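Local coordinates for putative fimbriae assembly chaperone (Salmonella typhimurium, PDB 2CO7), which probably binds Saf fimbrial subunits in the periplasm and assists their folding and delivery for fimbria assembly, at residues V21-G26 with A57-M62; G83-D88 with L128-D133. All coordinates share one frame; numbering follows the deposited sequence. Where two conformers were deposited one is given.

Contact 1: V21-G26 with A57-M62; sequences VIYHAG and APFLVM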
loop_
_atom_site.group_PDB
_atom_site.type_symbol
_atom_site.label_atom_id
_atom_site.label_comp_id
_atom_site.label_asym_id
_atom_site.label_seq_id
_atom_site.Cartn_x
_atom_site.Cartn_y
_atom_site.Cartn_z
ATOM N N VAL B 21 -0.071 7.463 11.076
ATOM C CA VAL B 21 -0.350 7.632 12.489
ATOM C C VAL B 21 1.016 7.967 13.075
ATOM O O VAL B 21 1.997 7.198 12.896
ATOM C CB VAL B 21 -0.924 6.328 13.164
ATOM C CG1 VAL B 21 -1.129 6.588 14.665
ATOM C CG2 VAL B 21 -2.279 5.916 12.580
ATOM N N ILE B 22 1.114 9.111 13.749
ATOM C CA ILE B 22 2.378 9.452 14.425
ATOM C C ILE B 22 2.209 9.055 15.899
ATOM O O ILE B 22 1.261 9.507 16.585
ATOM C CB ILE B 22 2.745 10.946 14.291
ATOM C CG1 ILE B 22 2.745 11.364 12.804
ATOM C CG2 ILE B 22 4.107 11.267 15.082
ATOM C CD1 ILE B 22 3.652 10.509 11.890
ATOM N N TYR B 23 3.120 8.213 16.364
ATOM C CA TYR B 23 3.090 7.697 17.745
ATOM C C TYR B 23 4.145 8.395 18.563
ATOM O O TYR B 23 5.335 8.065 18.476
ATOM C CB TYR B 23 3.285 6.160 17.752
ATOM C CG TYR B 23 2.866 5.500 19.065
ATOM C CD1 TYR B 23 1.726 4.685 19.132
ATOM C CD2 TYR B 23 3.615 5.685 20.229
ATOM C CE1 TYR B 23 1.356 4.056 20.325
ATOM C CE2 TYR B 23 3.229 5.088 21.442
ATOM C CZ TYR B 23 2.099 4.261 21.472
ATOM O OH TYR B 23 1.712 3.689 22.685
ATOM N N HIS B 24 3.701 9.360 19.373
ATOM C CA HIS B 24 4.596 10.158 20.206
ATOM C C HIS B 24 4.941 9.333 21.447
ATOM O O HIS B 24 4.044 8.878 22.129
ATOM C CB HIS B 24 3.918 11.469 20.588
ATOM C CG HIS B 24 3.721 12.405 19.433
ATOM N ND1 HIS B 24 2.651 12.315 18.566
ATOM C CD2 HIS B 24 4.459 13.464 19.014
ATOM C CE1 HIS B 24 2.742 13.280 17.661
ATOM N NE2 HIS B 24 3.820 13.998 17.920
ATOM N N ALA B 25 6.225 9.118 21.684
ATOM C CA ALA B 25 6.699 8.229 22.755
ATOM C C ALA B 25 6.055 8.414 24.146
ATOM O O ALA B 25 5.737 7.418 24.821
ATOM C CB ALA B 25 8.239 8.285 22.868
ATOM N N GLY B 26 5.890 9.659 24.595
ATOM C CA GLY B 26 5.326 9.904 25.933
ATOM C C GLY B 26 3.849 9.565 26.116
ATOM O O GLY B 26 3.358 9.440 27.251
ATOM N N ALA B 57 6.437 -6.135 15.118
ATOM C CA ALA B 57 6.705 -4.828 15.730
ATOM C C ALA B 57 6.108 -4.825 17.133
ATOM O O ALA B 57 5.139 -5.566 17.391
ATOM C CB ALA B 57 6.080 -3.712 14.896
ATOM N N PRO B 58 6.701 -4.037 18.053
ATOM C CA PRO B 58 6.301 -4.087 19.463
ATOM C C PRO B 58 5.061 -3.224 19.690
ATOM O O PRO B 58 5.074 -2.323 20.559
ATOM C CB PRO B 58 7.518 -3.480 20.178
ATOM C CG PRO B 58 8.084 -2.509 19.195
ATOM C CD PRO B 58 7.816 -3.088 17.821
ATOM N N PHE B 59 4.025 -3.457 18.883
ATOM C CA PHE B 59 2.766 -2.730 19.063
ATOM C C PHE B 59 1.615 -3.687 18.983
ATOM O O PHE B 59 1.714 -4.710 18.317
ATOM C CB PHE B 59 2.571 -1.689 17.985
ATOM C CG PHE B 59 3.558 -0.561 18.042
ATOM C CD1 PHE B 59 3.194 0.658 18.622
ATOM C CD2 PHE B 59 4.844 -0.715 17.518
ATOM C CE1 PHE B 59 4.106 1.730 18.690
ATOM C CE2 PHE B 59 5.779 0.343 17.588
ATOM C CZ PHE B 59 5.394 1.570 18.172
ATOM N N LEU B 60 0.511 -3.324 19.628
ATOM C CA LEU B 60 -0.698 -4.104 19.552
ATOM C C LEU B 60 -1.807 -3.178 19.102
ATOM O O LEU B 60 -1.841 -2.009 19.477
ATOM C CB LEU B 60 -1.008 -4.725 20.903
ATOM C CG LEU B 60 -0.552 -6.162 21.213
ATOM C CD1 LEU B 60 0.576 -6.644 20.376
ATOM C CD2 LEU B 60 -0.226 -6.357 22.718
ATOM N N VAL B 61 -2.671 -3.693 18.239
ATOM C CA VAL B 61 -3.869 -2.974 17.837
ATOM C C VAL B 61 -5.072 -3.666 18.436
ATOM O O VAL B 61 -5.192 -4.901 18.384
ATOM C CB VAL B 61 -4.038 -2.862 16.286
ATOM C CG1 VAL B 61 -5.287 -1.996 15.945
ATOM C CG2 VAL B 61 -2.834 -2.252 15.663
ATOM N N MET B 62 -5.958 -2.848 19.007
ATOM C CA MET B 62 -7.154 -3.311 19.725
ATOM C C MET B 62 -8.420 -2.685 19.150
ATOM O O MET B 62 -8.532 -1.451 19.119
ATOM C CB MET B 62 -7.096 -2.904 21.202
ATOM C CG MET B 62 -6.234 -3.773 22.118
ATOM S SD MET B 62 -5.831 -2.912 23.644
ATOM C CE MET B 62 -4.690 -1.713 22.964
#

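Contact 2: G83-D88 with L128-D133; sequences GDMPTD and LIFRPD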
loop_
_atom_site.group_PDB
_atom_site.type_symbol
_atom_site.label_atom_id
_atom_site.label_comp_id
_atom_site.label_asym_id
_atom_site.label_seq_id
_atom_site.Cartn_x
_atom_site.Cartn_y
_atom_site.Cartn_z
ATOM N N GLY B 83 9.592 -3.615 23.358
ATOM C CA GLY B 83 10.509 -3.300 22.253
ATOM C C GLY B 83 11.748 -2.563 22.719
ATOM O O GLY B 83 11.836 -2.112 23.862
ATOM N N ASP B 84 12.746 -2.482 21.857
ATOM C CA ASP B 84 13.925 -1.683 22.200
ATOM C C ASP B 84 14.209 -0.724 21.055
ATOM O O ASP B 84 15.290 -0.729 20.446
ATOM C CB ASP B 84 15.133 -2.549 22.545
ATOM C CG ASP B 84 16.229 -1.774 23.312
ATOM O OD1 ASP B 84 17.425 -2.117 23.140
ATOM O OD2 ASP B 84 15.903 -0.836 24.094
ATOM N N MET B 85 13.215 0.106 20.783
ATOM C CA MET B 85 13.355 1.133 19.761
ATOM C C MET B 85 14.386 2.197 20.121
ATOM O O MET B 85 14.540 2.553 21.293
ATOM C CB MET B 85 12.003 1.726 19.402
ATOM C CG MET B 85 11.257 0.825 18.390
ATOM S SD MET B 85 9.582 1.323 18.027
ATOM C CE MET B 85 8.954 1.372 19.685
ATOM N N PRO B 86 15.136 2.674 19.107
ATOM C CA PRO B 86 16.119 3.723 19.378
ATOM C C PRO B 86 15.499 4.964 20.015
ATOM O O PRO B 86 14.290 5.184 19.915
ATOM C CB PRO B 86 16.715 4.042 17.996
ATOM C CG PRO B 86 15.898 3.307 16.995
ATOM C CD PRO B 86 15.139 2.242 17.699
ATOM N N THR B 87 16.327 5.747 20.699
ATOM C CA THR B 87 15.842 6.935 21.384
ATOM C C THR B 87 16.204 8.205 20.619
ATOM O O THR B 87 15.759 9.280 20.986
ATOM C CB THR B 87 16.416 7.061 22.839
ATOM O OG1 THR B 87 17.835 6.952 22.809
ATOM C CG2 THR B 87 15.867 5.980 23.760
ATOM N N ASP B 88 17.037 8.079 19.577
ATOM C CA ASP B 88 17.636 9.259 18.892
ATOM C C ASP B 88 17.163 9.423 17.444
ATOM O O ASP B 88 17.699 10.240 16.712
ATOM C CB ASP B 88 19.176 9.186 18.921
ATOM C CG ASP B 88 19.733 8.105 18.003
ATOM O OD1 ASP B 88 18.968 7.165 17.667
ATOM O OD2 ASP B 88 20.931 8.186 17.624
ATOM N N LEU B 128 3.048 3.809 10.554
ATOM C CA LEU B 128 2.920 4.081 11.981
ATOM C C LEU B 128 4.327 4.480 12.446
ATOM O O LEU B 128 5.250 3.639 12.564
ATOM C CB LEU B 128 2.424 2.841 12.725
ATOM C CG LEU B 128 2.487 2.923 14.254
ATOM C CD1 LEU B 128 1.506 4.055 14.709
ATOM C CD2 LEU B 128 2.062 1.583 14.880
ATOM N N ILE B 129 4.490 5.759 12.698
ATOM C CA ILE B 129 5.835 6.319 12.890
ATOM C C ILE B 129 6.041 6.620 14.339
ATOM O O ILE B 129 5.366 7.507 14.904
ATOM C CB ILE B 129 6.126 7.542 11.973
ATOM C CG1 ILE B 129 5.910 7.170 10.479
ATOM C CG2 ILE B 129 7.588 8.070 12.149
ATOM C CD1 ILE B 129 5.888 8.394 9.471
ATOM N N PHE B 130 7.007 5.896 14.924
ATOM C CA PHE B 130 7.318 6.083 16.325
ATOM C C PHE B 130 8.331 7.215 16.535
ATOM O O PHE B 130 9.418 7.150 15.993
ATOM C CB PHE B 130 7.801 4.769 16.956
ATOM C CG PHE B 130 8.051 4.885 18.423
ATOM C CD1 PHE B 130 6.982 4.837 19.327
ATOM C CD2 PHE B 130 9.354 5.024 18.909
ATOM C CE1 PHE B 130 7.232 4.929 20.757
ATOM C CE2 PHE B 130 9.613 5.108 20.288
ATOM C CZ PHE B 130 8.544 5.066 21.213
ATOM N N ARG B 131 7.964 8.219 17.324
ATOM C CA ARG B 131 8.816 9.390 17.568
ATOM C C ARG B 131 9.206 9.478 19.061
ATOM O O ARG B 131 8.368 9.837 19.952
ATOM C CB ARG B 131 8.110 10.666 17.081
ATOM C CG ARG B 131 9.014 11.930 17.125
ATOM C CD ARG B 131 8.332 13.093 16.508
ATOM N NE ARG B 131 8.030 12.811 15.091
ATOM C CZ ARG B 131 7.184 13.504 14.347
ATOM N NH1 ARG B 131 6.528 14.564 14.852
ATOM N NH2 ARG B 131 6.992 13.135 13.091
ATOM N N PRO B 132 10.473 9.132 19.351
ATOM C CA PRO B 132 11.018 9.272 20.699
ATOM C C PRO B 132 10.799 10.690 21.219
ATOM O O PRO B 132 10.760 11.643 20.439
ATOM C CB PRO B 132 12.506 8.953 20.515
ATOM C CG PRO B 132 12.518 8.033 19.320
ATOM C CD PRO B 132 11.474 8.569 18.415
ATOM N N ASP B 133 10.661 10.818 22.536
ATOM C CA ASP B 133 10.349 12.107 23.141
ATOM C C ASP B 133 11.491 13.119 22.934
ATOM O O ASP B 133 11.252 14.321 22.814
ATOM C CB ASP B 133 10.031 11.901 24.626
ATOM C CG ASP B 133 9.192 13.035 25.222
ATOM O OD1 ASP B 133 9.660 13.674 26.196
ATOM O OD2 ASP B 133 8.088 13.295 24.704
#

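Contact 1: V21-G26 with A57-M62
The ring of Tyr23 receives the edge of the Phe59 ring on one of its faces, a T-shaped (edge-to-face) pair. CE1 of Phe59 stands over the middle of the tyrosine ring, 3.8 Å above its plane, while Tyr23 CE1 lies at the phenylalanine edge, in the plane of that ring. The centroids of the Tyr23 and Phe59 rings are 5.3 Å apart, and the planes meet at 76°. One carbon makes the closest approaches on the Phe59 side: its CE1 is 3.8 Å from Tyr23 CD1 and 4.0 Å from Tyr23 CG.

The backbones are well separated, with the CA atoms of Tyr23 and Phe59 10.5 Å apart, so the two side chains together span the gap. Tyr23 sends its ring across with CG anti to the backbone N (chi1 -163°). Phe59 instead turns CG beside its own N (chi1 -67°), just after an inverse gamma turn centred on Pro58.

Val48, Gln93, Arg80 and Phe130 also pack on Phe59, and the backbone N of Arg80 is hydrogen-bonded to Tyr23 OH. That bond satisfies the polar end of a buried tyrosine and fixes where the hydroxyl end sits. The pair thus illustrates how strands 20-24 and 59-68, which are not neighbours in the sheet, are joined through the interior of the immunoglobulin-like N-terminal domain. Across this small interface the attraction is probably mainly dispersive, with an electrostatic share expected from ring hydrogens directed at a pi cloud.

Contact 2: G83-D88 with L128-D133
Met85 lays its terminal methyl on one face of the Phe130 ring. The approach is almost perpendicular: CE of Met85 is 3.7 Å from the centroid of the Phe130 ring and 7° off the ring normal, a CH-pi contact. Because CE is centred there, its distances to the six ring carbons differ little. The sulfur takes a more oblique place in this Met-aromatic pair, with Met85 SD 4.3 Å from the Phe130 centroid and 3.8 Å from Phe130 CD2.

Conformation explains the fit. Met85 runs extended as far as its sulfur and then bends at the last torsion (chi3 -54°), which folds the methyl over the ring. Phe130 holds CG anti to the backbone N (chi1 -176°), which places the ring beside the 83-88 loop, and its second torsion turns a face to the methyl. The methionine also touches Arg80 of strand 73-80 and Thr91 and Gln93 of strand 91-100.

Farther along, the loop meets Pro132 through its backbone. Pro132 CG is 3.4 Å from Pro86 O, and Pro132 CB is 3.3 Å from Thr87 O, while the CB of Thr87 points away from the proline. The neighbouring Arg131 leaves its strand on the side away from 83-88; its NE forms a salt bridge with Glu90 and its NH2 one with Asp208, far along the chain.

The contact therefore joins the irregular link between strands 73-80 and 91-100 to the end of strand 116-131 by apolar chemistry and carbonyl-to-carbon packing. The proline carbons next to two carbonyl oxygens may add slight electrostatic attraction, but directional polar bonds between the segments play no part, and the fit rests on shape and a polarisable thioether.

In the fold
Contact 1 is fully buried and purely aromatic, whereas contact 2 is only partly buried, larger in area, and combines a thioether on a ring with carbonyls against a proline. Their centres lie about 9 Å apart within the same N-terminal domain. Strands 20-24 and 116-131, one from each contact, run parallel as neighbours, and Tyr23 N is a probable hydrogen-bond donor to Ile129 O at 2.8 Å. Tyr23 of contact 1 also packs on Phe130 of contact 2, Tyr23 CD2 lying 3.6 Å from Phe130 CD1, and Phe59 touches the same phenylalanine, so the three rings cluster. Contact 1 joins strands across the interior; contact 2 holds a surface loop where the domain's last strand ends.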